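Local atomic coordinates of intradiol ring-cleavage dioxygenase (Streptomyces sp. SirexAA-E, PDB entry 4ILV), a protein that probably opens catechol-type aromatic rings between the two hydroxyl-bearing carbons at an iron(III) centre, as intradiol dioxygenases do. Residues G126-I131 against Q146-G151; P163-N168 against G178-V183; T53-S58 against F114-I119; D85-D90 against H132-A137. All coordinates share one frame; numbering follows the deposited sequence.

Contact 1: G126-I131 against Q146-G151; sequences GRTRHI and QLYFPG. With FE (Fe (III) ion), chain C; EDO (1,2-ethanediol), chain D.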
loop_
_atom_site.group_PDB
_atom_site.type_symbol
_atom_site.label_atom_id
_atom_site.label_comp_id
_atom_site.label_asym_id
_atom_site.label_seq_id
_atom_site.Cartn_x
_atom_site.Cartn_y
_atom_site.Cartn_z
ATOM N N GLY A 126 9.481 16.272 4.333
ATOM C CA GLY A 126 10.239 15.362 5.162
ATOM C C GLY A 126 10.171 13.888 4.800
ATOM O O GLY A 126 10.897 13.091 5.378
ATOM N N ARG A 127 9.318 13.511 3.855
ATOM C CA ARG A 127 9.136 12.086 3.575
ATOM C C ARG A 127 9.391 11.741 2.121
ATOM O O ARG A 127 9.046 12.499 1.209
ATOM C CB ARG A 127 7.723 11.618 3.960
ATOM C CG ARG A 127 7.350 11.825 5.419
ATOM C CD ARG A 127 7.071 10.526 6.161
ATOM N NE ARG A 127 7.913 9.426 5.705
ATOM C CZ ARG A 127 7.469 8.187 5.518
ATOM N NH1 ARG A 127 6.192 7.898 5.759
ATOM N NH2 ARG A 127 8.300 7.239 5.092
ATOM N N THR A 128 9.959 10.561 1.910
ATOM C CA THR A 128 10.029 10.000 0.574
ATOM C C THR A 128 8.632 9.531 0.163
ATOM O O THR A 128 7.694 9.570 0.962
ATOM C CB THR A 128 11.021 8.838 0.499
ATOM O OG1 THR A 128 11.269 8.514 -0.874
ATOM C CG2 THR A 128 10.472 7.622 1.228
ATOM N N ARG A 129 8.489 9.102 -1.086
ATOM C CA ARG A 129 7.193 8.688 -1.600
ATOM C C ARG A 129 6.752 7.333 -1.000
ATOM O O ARG A 129 7.552 6.392 -0.925
ATOM C CB ARG A 129 7.278 8.597 -3.120
ATOM C CG ARG A 129 5.949 8.762 -3.795
ATOM C CD ARG A 129 6.084 8.680 -5.297
ATOM N NE ARG A 129 7.151 9.534 -5.805
ATOM C CZ ARG A 129 7.031 10.820 -6.110
ATOM N NH1 ARG A 129 5.869 11.460 -5.958
ATOM N NH2 ARG A 129 8.092 11.464 -6.574
ATOM N N HIS A 130 5.486 7.217 -0.598
ATOM C CA HIS A 130 5.012 5.984 0.042
ATOM C C HIS A 130 3.500 5.813 -0.008
ATOM O O HIS A 130 2.759 6.773 -0.120
ATOM C CB HIS A 130 5.441 5.950 1.518
ATOM C CG HIS A 130 4.890 7.091 2.325
ATOM N ND1 HIS A 130 5.400 8.369 2.244
ATOM C CD2 HIS A 130 3.852 7.154 3.196
ATOM C CE1 HIS A 130 4.706 9.169 3.039
ATOM N NE2 HIS A 130 3.762 8.458 3.628
ATOM N N ILE A 131 3.059 4.569 0.136
ATOM C CA ILE A 131 1.653 4.251 0.331
ATOM C C ILE A 131 1.517 3.530 1.668
ATOM O O ILE A 131 2.272 2.593 1.945
ATOM C CB ILE A 131 1.149 3.323 -0.789
ATOM C CG1 ILE A 131 1.091 4.080 -2.114
ATOM C CG2 ILE A 131 -0.224 2.759 -0.445
ATOM C CD1 ILE A 131 0.767 3.163 -3.308
ATOM N N GLN A 146 4.385 0.321 5.429
ATOM C CA GLN A 146 4.357 1.206 4.272
ATOM C C GLN A 146 5.011 0.564 3.051
ATOM O O GLN A 146 5.837 -0.342 3.186
ATOM C CB GLN A 146 5.099 2.504 4.595
ATOM C CG GLN A 146 4.550 3.232 5.792
ATOM C CD GLN A 146 5.304 4.507 6.091
ATOM O OE1 GLN A 146 5.883 5.129 5.194
ATOM N NE2 GLN A 146 5.297 4.912 7.357
ATOM N N LEU A 147 4.657 1.048 1.865
ATOM C CA LEU A 147 5.319 0.606 0.642
ATOM C C LEU A 147 6.086 1.749 -0.007
ATOM O O LEU A 147 5.586 2.875 -0.074
ATOM C CB LEU A 147 4.297 0.046 -0.345
ATOM C CG LEU A 147 3.361 -1.028 0.217
ATOM C CD1 LEU A 147 2.387 -1.489 -0.857
ATOM C CD2 LEU A 147 4.134 -2.218 0.807
ATOM N N TYR A 148 7.289 1.456 -0.500
ATOM C CA TYR A 148 8.145 2.481 -1.104
ATOM C C TYR A 148 8.359 2.240 -2.589
ATOM O O TYR A 148 8.048 1.163 -3.102
ATOM C CB TYR A 148 9.497 2.570 -0.387
ATOM C CG TYR A 148 9.371 3.013 1.052
ATOM C CD1 TYR A 148 9.146 4.343 1.366
ATOM C CD2 TYR A 148 9.469 2.101 2.095
ATOM C CE1 TYR A 148 9.027 4.763 2.675
ATOM C CE2 TYR A 148 9.347 2.511 3.414
ATOM C CZ TYR A 148 9.120 3.852 3.691
ATOM O OH TYR A 148 8.997 4.291 4.988
ATOM N N PHE A 149 8.900 3.257 -3.258
ATOM C CA PHE A 149 9.088 3.278 -4.701
ATOM C C PHE A 149 10.558 3.221 -5.047
ATOM O O PHE A 149 11.367 3.886 -4.401
ATOM C CB PHE A 149 8.485 4.572 -5.288
ATOM C CG PHE A 149 6.993 4.613 -5.208
ATOM C CD1 PHE A 149 6.221 4.395 -6.335
ATOM C CD2 PHE A 149 6.357 4.822 -3.996
ATOM C CE1 PHE A 149 4.833 4.401 -6.259
ATOM C CE2 PHE A 149 4.970 4.842 -3.909
ATOM C CZ PHE A 149 4.207 4.626 -5.047
ATOM N N PRO A 150 10.909 2.447 -6.090
ATOM C CA PRO A 150 12.306 2.305 -6.496
ATOM C C PRO A 150 12.825 3.580 -7.138
ATOM O O PRO A 150 12.105 4.227 -7.896
ATOM C CB PRO A 150 12.251 1.179 -7.539
ATOM C CG PRO A 150 10.885 1.288 -8.127
ATOM C CD PRO A 150 9.998 1.691 -6.970
ATOM N N GLY A 151 14.069 3.927 -6.832
ATOM C CA GLY A 151 14.773 4.984 -7.534
ATOM C C GLY A 151 14.431 6.396 -7.102
ATOM O O GLY A 151 14.839 7.356 -7.748
HETATM FE FE FE C . 2.388 9.383 5.008
HETATM C C1 EDO D . 3.792 10.010 7.901
HETATM O O1 EDO D . 3.985 9.153 6.761
HETATM C C2 EDO D . 2.573 10.922 7.698
HETATM O O2 EDO D . 1.500 10.212 7.044
HETATM O O HOH W 1 9.741 5.681 -1.967
#

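Contact 2: P163-N168 against G178-V183; sequences PALLMN and GTFDFV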
loop_
_atom_site.group_PDB
_atom_site.type_symbol
_atom_site.label_atom_id
_atom_site.label_comp_id
_atom_site.label_asym_id
_atom_site.label_seq_id
_atom_site.Cartn_x
_atom_site.Cartn_y
_atom_site.Cartn_z
ATOM N N PRO A 163 14.518 -0.685 2.353
ATOM C CA PRO A 163 14.561 -1.393 1.068
ATOM C C PRO A 163 13.736 -2.684 1.063
ATOM O O PRO A 163 13.326 -3.120 -0.008
ATOM C CB PRO A 163 16.047 -1.712 0.889
ATOM C CG PRO A 163 16.639 -1.569 2.246
ATOM C CD PRO A 163 15.866 -0.479 2.898
ATOM N N ALA A 164 13.491 -3.283 2.228
ATOM C CA ALA A 164 12.646 -4.481 2.285
ATOM C C ALA A 164 11.184 -4.152 1.953
ATOM O O ALA A 164 10.398 -5.037 1.632
ATOM C CB ALA A 164 12.740 -5.152 3.651
ATOM N N LEU A 165 10.820 -2.878 2.011
ATOM C CA LEU A 165 9.446 -2.482 1.728
ATOM C C LEU A 165 9.310 -1.835 0.347
ATOM O O LEU A 165 8.281 -1.206 0.040
ATOM C CB LEU A 165 8.937 -1.546 2.823
ATOM C CG LEU A 165 8.862 -2.202 4.207
ATOM C CD1 LEU A 165 8.725 -1.160 5.298
ATOM C CD2 LEU A 165 7.714 -3.189 4.283
ATOM N N LEU A 166 10.334 -2.005 -0.494
ATOM C CA LEU A 166 10.274 -1.525 -1.880
ATOM C C LEU A 166 9.346 -2.385 -2.723
ATOM O O LEU A 166 9.391 -3.611 -2.658
ATOM C CB LEU A 166 11.663 -1.525 -2.517
ATOM C CG LEU A 166 12.570 -0.306 -2.316
ATOM C CD1 LEU A 166 13.993 -0.619 -2.795
ATOM C CD2 LEU A 166 12.030 0.930 -3.030
ATOM N N MET A 167 8.480 -1.740 -3.479
ATOM C CA MET A 167 7.747 -2.381 -4.567
ATOM C C MET A 167 8.676 -2.502 -5.764
ATOM O O MET A 167 9.638 -1.743 -5.880
ATOM C CB MET A 167 6.569 -1.496 -4.998
ATOM C CG MET A 167 5.499 -1.305 -3.933
ATOM S SD MET A 167 4.151 -0.256 -4.511
ATOM C CE MET A 167 4.932 1.354 -4.433
ATOM N N ASN A 168 8.394 -3.445 -6.658
ATOM C CA ASN A 168 8.901 -3.346 -8.021
ATOM C C ASN A 168 7.920 -2.460 -8.775
ATOM O O ASN A 168 6.725 -2.577 -8.593
ATOM C CB ASN A 168 8.976 -4.702 -8.710
ATOM C CG ASN A 168 10.186 -5.522 -8.276
ATOM O OD1 ASN A 168 11.025 -5.068 -7.498
ATOM N ND2 ASN A 168 10.284 -6.737 -8.801
ATOM N N GLY A 178 2.842 -1.439 -10.073
ATOM C CA GLY A 178 3.581 -1.857 -8.895
ATOM C C GLY A 178 3.334 -3.314 -8.526
ATOM O O GLY A 178 2.216 -3.821 -8.668
ATOM N N THR A 179 4.389 -3.968 -8.036
ATOM C CA THR A 179 4.368 -5.369 -7.621
ATOM C C THR A 179 4.964 -5.498 -6.218
ATOM O O THR A 179 6.095 -5.053 -5.965
ATOM C CB THR A 179 5.224 -6.235 -8.571
ATOM O OG1 THR A 179 4.559 -6.382 -9.832
ATOM C CG2 THR A 179 5.464 -7.597 -7.981
ATOM N N PHE A 180 4.202 -6.102 -5.312
ATOM C CA PHE A 180 4.654 -6.309 -3.941
ATOM C C PHE A 180 3.908 -7.470 -3.308
ATOM O O PHE A 180 2.687 -7.553 -3.411
ATOM C CB PHE A 180 4.464 -5.045 -3.082
ATOM C CG PHE A 180 5.056 -5.167 -1.692
ATOM C CD1 PHE A 180 6.397 -4.877 -1.464
ATOM C CD2 PHE A 180 4.272 -5.588 -0.620
ATOM C CE1 PHE A 180 6.944 -5.001 -0.189
ATOM C CE2 PHE A 180 4.807 -5.707 0.663
ATOM C CZ PHE A 180 6.143 -5.420 0.878
ATOM N N ASP A 181 4.647 -8.373 -2.666
ATOM C CA ASP A 181 4.042 -9.464 -1.922
ATOM C C ASP A 181 4.224 -9.288 -0.415
ATOM O O ASP A 181 5.323 -8.977 0.053
ATOM C CB ASP A 181 4.651 -10.815 -2.361
ATOM C CG ASP A 181 4.219 -11.228 -3.766
ATOM O OD1 ASP A 181 3.214 -10.681 -4.288
ATOM O OD2 ASP A 181 4.887 -12.103 -4.362
ATOM N N PHE A 182 3.158 -9.525 0.346
ATOM C CA PHE A 182 3.247 -9.498 1.802
ATOM C C PHE A 182 3.534 -10.909 2.309
ATOM O O PHE A 182 3.051 -11.893 1.741
ATOM C CB PHE A 182 1.937 -9.029 2.439
ATOM C CG PHE A 182 1.545 -7.614 2.082
ATOM C CD1 PHE A 182 0.937 -7.330 0.869
ATOM C CD2 PHE A 182 1.753 -6.579 2.980
ATOM C CE1 PHE A 182 0.557 -6.025 0.554
ATOM C CE2 PHE A 182 1.373 -5.268 2.667
ATOM C CZ PHE A 182 0.782 -4.997 1.454
ATOM N N VAL A 183 4.319 -10.999 3.377
ATOM C CA VAL A 183 4.471 -12.252 4.110
ATOM C C VAL A 183 4.133 -11.951 5.568
ATOM O O VAL A 183 4.806 -11.145 6.209
ATOM C CB VAL A 183 5.891 -12.796 3.993
ATOM C CG1 VAL A 183 6.040 -14.081 4.816
ATOM C CG2 VAL A 183 6.209 -13.073 2.545
#

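Contact 3: T53-S58 against F114-I119; sequences TSLVTS and FTLRTI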
loop_
_atom_site.group_PDB
_atom_site.type_symbol
_atom_site.label_atom_id
_atom_site.label_comp_id
_atom_site.label_asym_id
_atom_site.label_seq_id
_atom_site.Cartn_x
_atom_site.Cartn_y
_atom_site.Cartn_z
ATOM N N THR A 53 -11.329 -1.399 -4.162
ATOM C CA THR A 53 -9.975 -1.682 -4.642
ATOM C C THR A 53 -9.483 -0.544 -5.524
ATOM O O THR A 53 -8.288 -0.428 -5.788
ATOM C CB THR A 53 -9.931 -2.943 -5.471
ATOM O OG1 THR A 53 -10.848 -2.800 -6.558
ATOM C CG2 THR A 53 -10.316 -4.159 -4.623
ATOM N N SER A 54 -10.415 0.294 -5.989
ATOM C CA SER A 54 -10.044 1.427 -6.826
ATOM C C SER A 54 -10.238 2.749 -6.086
ATOM O O SER A 54 -11.317 3.016 -5.567
ATOM C CB SER A 54 -10.857 1.417 -8.118
ATOM O OG SER A 54 -10.535 2.536 -8.925
ATOM N N LEU A 55 -9.201 3.580 -6.054
ATOM C CA LEU A 55 -9.273 4.852 -5.341
ATOM C C LEU A 55 -9.431 6.016 -6.301
ATOM O O LEU A 55 -9.532 7.160 -5.874
ATOM C CB LEU A 55 -7.992 5.081 -4.534
ATOM C CG LEU A 55 -7.610 3.984 -3.538
ATOM C CD1 LEU A 55 -6.364 4.384 -2.774
ATOM C CD2 LEU A 55 -8.770 3.682 -2.575
ATOM N N VAL A 56 -9.416 5.737 -7.600
ATOM C CA VAL A 56 -9.367 6.804 -8.592
ATOM C C VAL A 56 -10.302 6.553 -9.753
ATOM O O VAL A 56 -10.820 5.453 -9.917
ATOM C CB VAL A 56 -7.958 6.973 -9.172
ATOM C CG1 VAL A 56 -6.951 7.218 -8.056
ATOM C CG2 VAL A 56 -7.558 5.734 -9.986
ATOM N N THR A 57 -10.514 7.590 -10.557
ATOM C CA THR A 57 -11.190 7.441 -11.836
ATOM C C THR A 57 -10.261 7.962 -12.934
ATOM O O THR A 57 -9.120 8.353 -12.667
ATOM C CB THR A 57 -12.519 8.228 -11.889
ATOM O OG1 THR A 57 -12.254 9.588 -12.224
ATOM C CG2 THR A 57 -13.247 8.167 -10.557
ATOM N N SER A 58 -10.755 7.961 -14.166
ATOM C CA SER A 58 -10.025 8.524 -15.295
ATOM C C SER A 58 -9.820 10.027 -15.110
ATOM O O SER A 58 -8.850 10.597 -15.604
ATOM C CB SER A 58 -10.796 8.258 -16.586
ATOM O OG SER A 58 -11.224 6.909 -16.629
ATOM N N PHE A 114 -4.210 -9.432 -4.180
ATOM C CA PHE A 114 -4.856 -8.116 -4.033
ATOM C C PHE A 114 -4.528 -7.234 -5.235
ATOM O O PHE A 114 -3.556 -7.501 -5.952
ATOM C CB PHE A 114 -4.380 -7.403 -2.769
ATOM C CG PHE A 114 -2.955 -6.920 -2.857
ATOM C CD1 PHE A 114 -2.670 -5.605 -3.215
ATOM C CD2 PHE A 114 -1.901 -7.781 -2.575
ATOM C CE1 PHE A 114 -1.355 -5.160 -3.316
ATOM C CE2 PHE A 114 -0.574 -7.344 -2.665
ATOM C CZ PHE A 114 -0.304 -6.027 -3.028
ATOM N N THR A 115 -5.342 -6.194 -5.436
ATOM C CA THR A 115 -5.078 -5.171 -6.436
ATOM C C THR A 115 -5.525 -3.815 -5.925
ATOM O O THR A 115 -6.582 -3.699 -5.308
ATOM C CB THR A 115 -5.839 -5.421 -7.741
ATOM O OG1 THR A 115 -5.849 -6.819 -8.033
ATOM C CG2 THR A 115 -5.167 -4.681 -8.866
ATOM N N LEU A 116 -4.725 -2.794 -6.207
ATOM C CA LEU A 116 -5.063 -1.429 -5.807
ATOM C C LEU A 116 -4.870 -0.508 -6.988
ATOM O O LEU A 116 -3.751 -0.352 -7.472
ATOM C CB LEU A 116 -4.163 -0.957 -4.678
ATOM C CG LEU A 116 -4.461 0.477 -4.207
ATOM C CD1 LEU A 116 -5.766 0.522 -3.452
ATOM C CD2 LEU A 116 -3.337 0.972 -3.338
ATOM N N ARG A 117 -5.959 0.080 -7.475
ATOM C CA ARG A 117 -5.849 1.053 -8.556
ATOM C C ARG A 117 -5.841 2.455 -7.967
ATOM O O ARG A 117 -6.790 2.846 -7.283
ATOM C CB ARG A 117 -7.000 0.924 -9.541
ATOM C CG ARG A 117 -6.835 1.865 -10.730
ATOM C CD ARG A 117 -8.107 1.967 -11.548
ATOM N NE ARG A 117 -8.032 3.038 -12.541
ATOM C CZ ARG A 117 -9.094 3.545 -13.160
ATOM N NH1 ARG A 117 -10.305 3.079 -12.878
ATOM N NH2 ARG A 117 -8.949 4.522 -14.052
ATOM N N THR A 118 -4.789 3.219 -8.243
ATOM C CA THR A 118 -4.623 4.505 -7.564
ATOM C C THR A 118 -3.820 5.449 -8.459
ATOM O O THR A 118 -3.754 5.233 -9.664
ATOM C CB THR A 118 -3.966 4.283 -6.159
ATOM O OG1 THR A 118 -3.925 5.510 -5.424
ATOM C CG2 THR A 118 -2.546 3.686 -6.276
ATOM N N ILE A 119 -3.251 6.516 -7.903
ATOM C CA ILE A 119 -2.260 7.298 -8.658
ATOM C C ILE A 119 -0.989 7.362 -7.830
ATOM O O ILE A 119 -1.013 7.064 -6.641
ATOM C CB ILE A 119 -2.756 8.743 -9.075
ATOM C CG1 ILE A 119 -3.465 9.456 -7.928
ATOM C CG2 ILE A 119 -3.746 8.647 -10.236
ATOM C CD1 ILE A 119 -2.550 10.010 -6.844
#

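Contact 4: D85-D90 against H132-A137; sequences DFWQAD and HVKAQA. With FE (Fe (III) ion), chain C.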
loop_
_atom_site.group_PDB
_atom_site.type_symbol
_atom_site.label_atom_id
_atom_site.label_comp_id
_atom_site.label_asym_id
_atom_site.label_seq_id
_atom_site.Cartn_x
_atom_site.Cartn_y
_atom_site.Cartn_z
ATOM N N ASP A 85 -5.891 -2.488 4.193
ATOM C CA ASP A 85 -6.487 -1.164 4.314
ATOM C C ASP A 85 -5.434 -0.150 3.897
ATOM O O ASP A 85 -4.465 0.071 4.619
ATOM C CB ASP A 85 -6.922 -0.953 5.767
ATOM C CG ASP A 85 -7.723 0.344 5.985
ATOM O OD1 ASP A 85 -8.183 0.958 4.997
ATOM O OD2 ASP A 85 -7.905 0.736 7.163
ATOM N N PHE A 86 -5.619 0.451 2.724
ATOM C CA PHE A 86 -4.628 1.362 2.154
ATOM C C PHE A 86 -5.013 2.826 2.378
ATOM O O PHE A 86 -6.192 3.177 2.346
ATOM C CB PHE A 86 -4.510 1.131 0.645
ATOM C CG PHE A 86 -3.871 -0.185 0.252
ATOM C CD1 PHE A 86 -2.495 -0.297 0.179
ATOM C CD2 PHE A 86 -4.645 -1.278 -0.097
ATOM C CE1 PHE A 86 -1.899 -1.477 -0.221
ATOM C CE2 PHE A 86 -4.060 -2.472 -0.500
ATOM C CZ PHE A 86 -2.689 -2.574 -0.559
ATOM N N TRP A 87 -4.026 3.678 2.621
ATOM C CA TRP A 87 -4.250 5.119 2.522
ATOM C C TRP A 87 -2.969 5.815 2.041
ATOM O O TRP A 87 -1.876 5.249 2.151
ATOM C CB TRP A 87 -4.805 5.711 3.833
ATOM C CG TRP A 87 -3.833 5.786 4.968
ATOM C CD1 TRP A 87 -3.202 6.912 5.433
ATOM C CD2 TRP A 87 -3.395 4.707 5.803
ATOM N NE1 TRP A 87 -2.391 6.595 6.492
ATOM C CE2 TRP A 87 -2.492 5.251 6.744
ATOM C CE3 TRP A 87 -3.659 3.334 5.833
ATOM C CZ2 TRP A 87 -1.852 4.468 7.707
ATOM C CZ3 TRP A 87 -3.022 2.554 6.795
ATOM C CH2 TRP A 87 -2.130 3.126 7.718
ATOM N N GLN A 88 -3.105 7.022 1.491
ATOM C CA GLN A 88 -1.979 7.684 0.827
ATOM C C GLN A 88 -2.305 9.125 0.504
ATOM O O GLN A 88 -3.469 9.522 0.526
ATOM C CB GLN A 88 -1.664 6.997 -0.502
ATOM C CG GLN A 88 -2.781 7.200 -1.548
ATOM C CD GLN A 88 -2.399 6.738 -2.934
ATOM O OE1 GLN A 88 -2.501 5.553 -3.261
ATOM N NE2 GLN A 88 -1.956 7.672 -3.767
ATOM N N ALA A 89 -1.277 9.892 0.158
ATOM C CA ALA A 89 -1.490 11.268 -0.290
ATOM C C ALA A 89 -1.950 11.285 -1.738
ATOM O O ALA A 89 -1.713 10.324 -2.481
ATOM C CB ALA A 89 -0.208 12.077 -0.137
ATOM N N ASP A 90 -2.595 12.382 -2.143
ATOM C CA ASP A 90 -2.981 12.565 -3.535
ATOM C C ASP A 90 -1.764 12.984 -4.354
ATOM O O ASP A 90 -0.649 12.988 -3.833
ATOM C CB ASP A 90 -4.169 13.545 -3.676
ATOM C CG ASP A 90 -3.844 14.975 -3.243
ATOM O OD1 ASP A 90 -2.652 15.349 -3.102
ATOM O OD2 ASP A 90 -4.822 15.741 -3.056
ATOM N N HIS A 132 0.566 3.948 2.503
ATOM C CA HIS A 132 0.386 3.290 3.791
ATOM C C HIS A 132 -0.516 2.065 3.669
ATOM O O HIS A 132 -1.441 2.058 2.870
ATOM C CB HIS A 132 -0.243 4.239 4.799
ATOM C CG HIS A 132 0.633 5.381 5.206
ATOM N ND1 HIS A 132 1.515 5.298 6.260
ATOM C CD2 HIS A 132 0.733 6.646 4.726
ATOM C CE1 HIS A 132 2.138 6.458 6.400
ATOM N NE2 HIS A 132 1.690 7.286 5.474
ATOM N N VAL A 133 -0.263 1.046 4.482
ATOM C CA VAL A 133 -1.123 -0.132 4.489
ATOM C C VAL A 133 -1.172 -0.812 5.862
ATOM O O VAL A 133 -0.150 -0.949 6.556
ATOM C CB VAL A 133 -0.715 -1.149 3.379
ATOM C CG1 VAL A 133 0.722 -1.668 3.598
ATOM C CG2 VAL A 133 -1.713 -2.327 3.307
ATOM N N LYS A 134 -2.374 -1.215 6.263
ATOM C CA LYS A 134 -2.544 -2.103 7.410
ATOM C C LYS A 134 -3.043 -3.455 6.905
ATOM O O LYS A 134 -4.013 -3.505 6.153
ATOM C CB LYS A 134 -3.553 -1.529 8.404
ATOM C CG LYS A 134 -3.016 -0.374 9.219
ATOM C CD LYS A 134 -4.108 0.250 10.050
ATOM C CE LYS A 134 -3.570 1.408 10.859
ATOM N NZ LYS A 134 -2.816 0.916 12.045
ATOM N N ALA A 135 -2.386 -4.539 7.325
ATOM C CA ALA A 135 -2.763 -5.891 6.925
ATOM C C ALA A 135 -3.186 -6.702 8.139
ATOM O O ALA A 135 -2.499 -6.706 9.161
ATOM C CB ALA A 135 -1.583 -6.598 6.214
ATOM N N GLN A 136 -4.317 -7.394 8.034
ATOM C CA GLN A 136 -4.764 -8.222 9.140
ATOM C C GLN A 136 -5.349 -9.531 8.650
ATOM O O GLN A 136 -6.387 -9.546 7.989
ATOM C CB GLN A 136 -5.791 -7.482 10.002
ATOM C CG GLN A 136 -6.165 -8.223 11.284
ATOM C CD GLN A 136 -7.183 -7.478 12.124
ATOM O OE1 GLN A 136 -7.988 -6.704 11.605
ATOM N NE2 GLN A 136 -7.149 -7.704 13.436
ATOM N N ALA A 137 -4.660 -10.621 8.970
ATOM C CA ALA A 137 -5.159 -11.963 8.730
ATOM C C ALA A 137 -6.269 -12.237 9.744
ATOM O O ALA A 137 -6.219 -11.730 10.865
ATOM C CB ALA A 137 -4.030 -12.973 8.894
HETATM FE FE FE C . 2.388 9.383 5.008
#

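Contact 1: G126-I131 against Q146-G151
Ile131 and Leu147 form an antiparallel hydrogen-bonded pair, with Ile131 N 3.0 Å from Leu147 O and Leu147 N 2.8 Å from Ile131 O. Arg127 is bent at chi2 and chi3, which brings its guanidinium round to Gln146. Two nitrogens grip one oxygen there: Gln146 OE1 is 2.8 Å from Arg127 NH1 and 3.2 Å from Arg127 NH2. This oxygen lies in the guanidinium plane, but the amide is turned 62° against it. Arg127 NH2 also makes a weak bond to Tyr148 OH, which has a second partner in Gln39. Arg127 NH1 donates to O1 of an ethanediol at 2.7 Å. That molecule, probably from the crystallisation liquor, holds the iron(III) by both oxygens. Arg127 NH1 further lies over the centre of the His130 ring. His130 NE2 binds the iron at 2.2 Å, and Tyr95, Tyr124 and His132 are the other protein ligands. His130 ND1 donates to Thr128 O at 2.9 Å, which fixes the turn of the ring. Arg129 CD sits over the Phe149 face in a CH-pi contact, and its guanidinium pairs with Glu152. The hairpin of strands 130-136 and 143-148 forms one border of its sheet. Ile131 and Phe149 pack against Leu65 of strand 64-72.

Contact 2: P163-N168 against G178-V183
Phe180 fills the tight part of this contact. Its CG is anti to the backbone N (chi1 -174°), which sends the ring toward the loop 163-168. The loop meets the ring with backbone carbonyls at the ring edge. Leu166 O is 3.5 Å from Phe180 CD1, and Ala164 O is 3.9 Å from Phe180 CE1. Both oxygens lie near the ring plane, where the weakly positive C-H rim probably suits them. Met167 crosses the Phe180 side chain at about a right angle, with Met167 CG 4.0 Å from Phe180 CB. The branch end of Leu165 reaches the far end of the ring more distantly, with its CD2 4.4 Å from Phe180 CZ. At its other edge, Phe180 CE2 stands over the centre of the Phe182 ring. Phe180 also packs on Leu147, and Met167 on Val67 and Phe149, so this side belongs to the interior of a beta sandwich.

The sandwich packs a mixed sheet against an antiparallel one. Strands 168-172 and 175-183 form a hairpin at one border of the mixed sheet, and this contact lies at its open end. Asn168 and Thr179 are an antiparallel hydrogen-bonded pair. Asn168 N is 2.9 Å from Thr179 O, and Thr179 N is 2.8 Å from Asn168 O. Gly178 CA adds a C-H...O contact to Asn168 O at 3.2 Å.

The solvent side is looser. Asn168 and Thr179 put their side chains on the same face, and both residues are exposed. They meet only through their beta carbons, with Asn168 CB 4.1 Å from Thr179 CB.

Contact 3: T53-S58 against F114-I119
Arg117 stretches its side chain along Ser54 and Val56. With chi1 at -176° and the chain extended to NE, the arginine runs its length beside the loop. Arg117 CD is 3.6 Å from Ser54 OG. Val56 CG2 comes over one face of the guanidinium, 3.7 Å from Arg117 NE. The contact is packing by the long arginine chain on a largely exposed side. The other branch of Val56 points inward, where its CG1 is 3.6 Å from Thr118 CA and 4.1 Å from Ile119 CG2. Leu55 crosses Leu116 at a slant, with Leu55 CG 3.9 Å from Leu116 CD1. Beside it runs Thr118, whose OG1 is hydrogen-bonded to Gln88. Replacing Leu55 with an alanine would probably open a gap over Leu116 CD1 and leave the flank of Thr118 less covered. Two backbone hydrogen bonds join the segments. Arg117 N donates to Thr53 O at 2.9 Å, and Leu55 N to Arg117 O at 2.8 Å, almost straight at 176°. The two segments run in roughly the same direction, 38° apart. Strand 113-119 borders the mixed sheet beside strand 64-72. The loop 53-58 is tied to this border of the beta sandwich by a single bridge, Ser54 to Arg117.

Contact 4: D85-D90 against H132-A137
Trp87 lays its indole over His132 on one face of an antiparallel strand pair in the beta sandwich. The strand axes of 85-87 and 132-136 are 170° apart and approach to 4.7 Å. The five-membered ring of Trp87 and the His132 ring form an offset stack, with centroids 4.4 Å apart and planes 8° from parallel. Trp87 NE1 lies over a face of the imidazole. The indole gets there because Trp87 CG sits between the backbone N and the carbonyl carbon (chi1 72°), which folds it toward His132. Lys134 comes to the indole from its edge, with its CG 3.8 Å from Trp87 CZ3. Its amino end reaches Glu41 and Thr144. With a serine in place of Trp87, the His132 ring is likely to lose its stacking partner and Lys134 its support. Phe86 and Val133 occupy the opposite face, lying side by side. Val133 CG2 stands over the Phe86 ring, 3.6 Å from Phe86 CE1. Phe86 is covered by Phe114 and Leu116 of the other sheet. Four backbone hydrogen bonds hold the strands, His132 N donating to Trp87 O at 2.8 Å. At the far end of the imidazole, His132 NE2 binds the iron(III) at 2.3 Å.

How the contacts relate
From the N terminus, contact 3 opens at 53-58 and closes a long loop at 114-119. Strand 83-87 lies inside that loop. Its segment 85-90 opens contact 4, which closes at 132-137, so contacts 3 and 4 cross. Contact 1 opens at 126-131, just before contact 4 closes, and ends at 146-151, so these two cross as well. They share strand 130-136 and bring two histidines to one iron. Contact 2 follows in series and closes a short loop. Contacts 1 and 4 tie strands of the antiparallel sheet together, while contacts 2 and 3 lie at the two borders of the mixed sheet. Phe182 reaches Val133, and Leu116 reaches Phe86, across the sandwich, and Gln88 links contact 4 to Thr118.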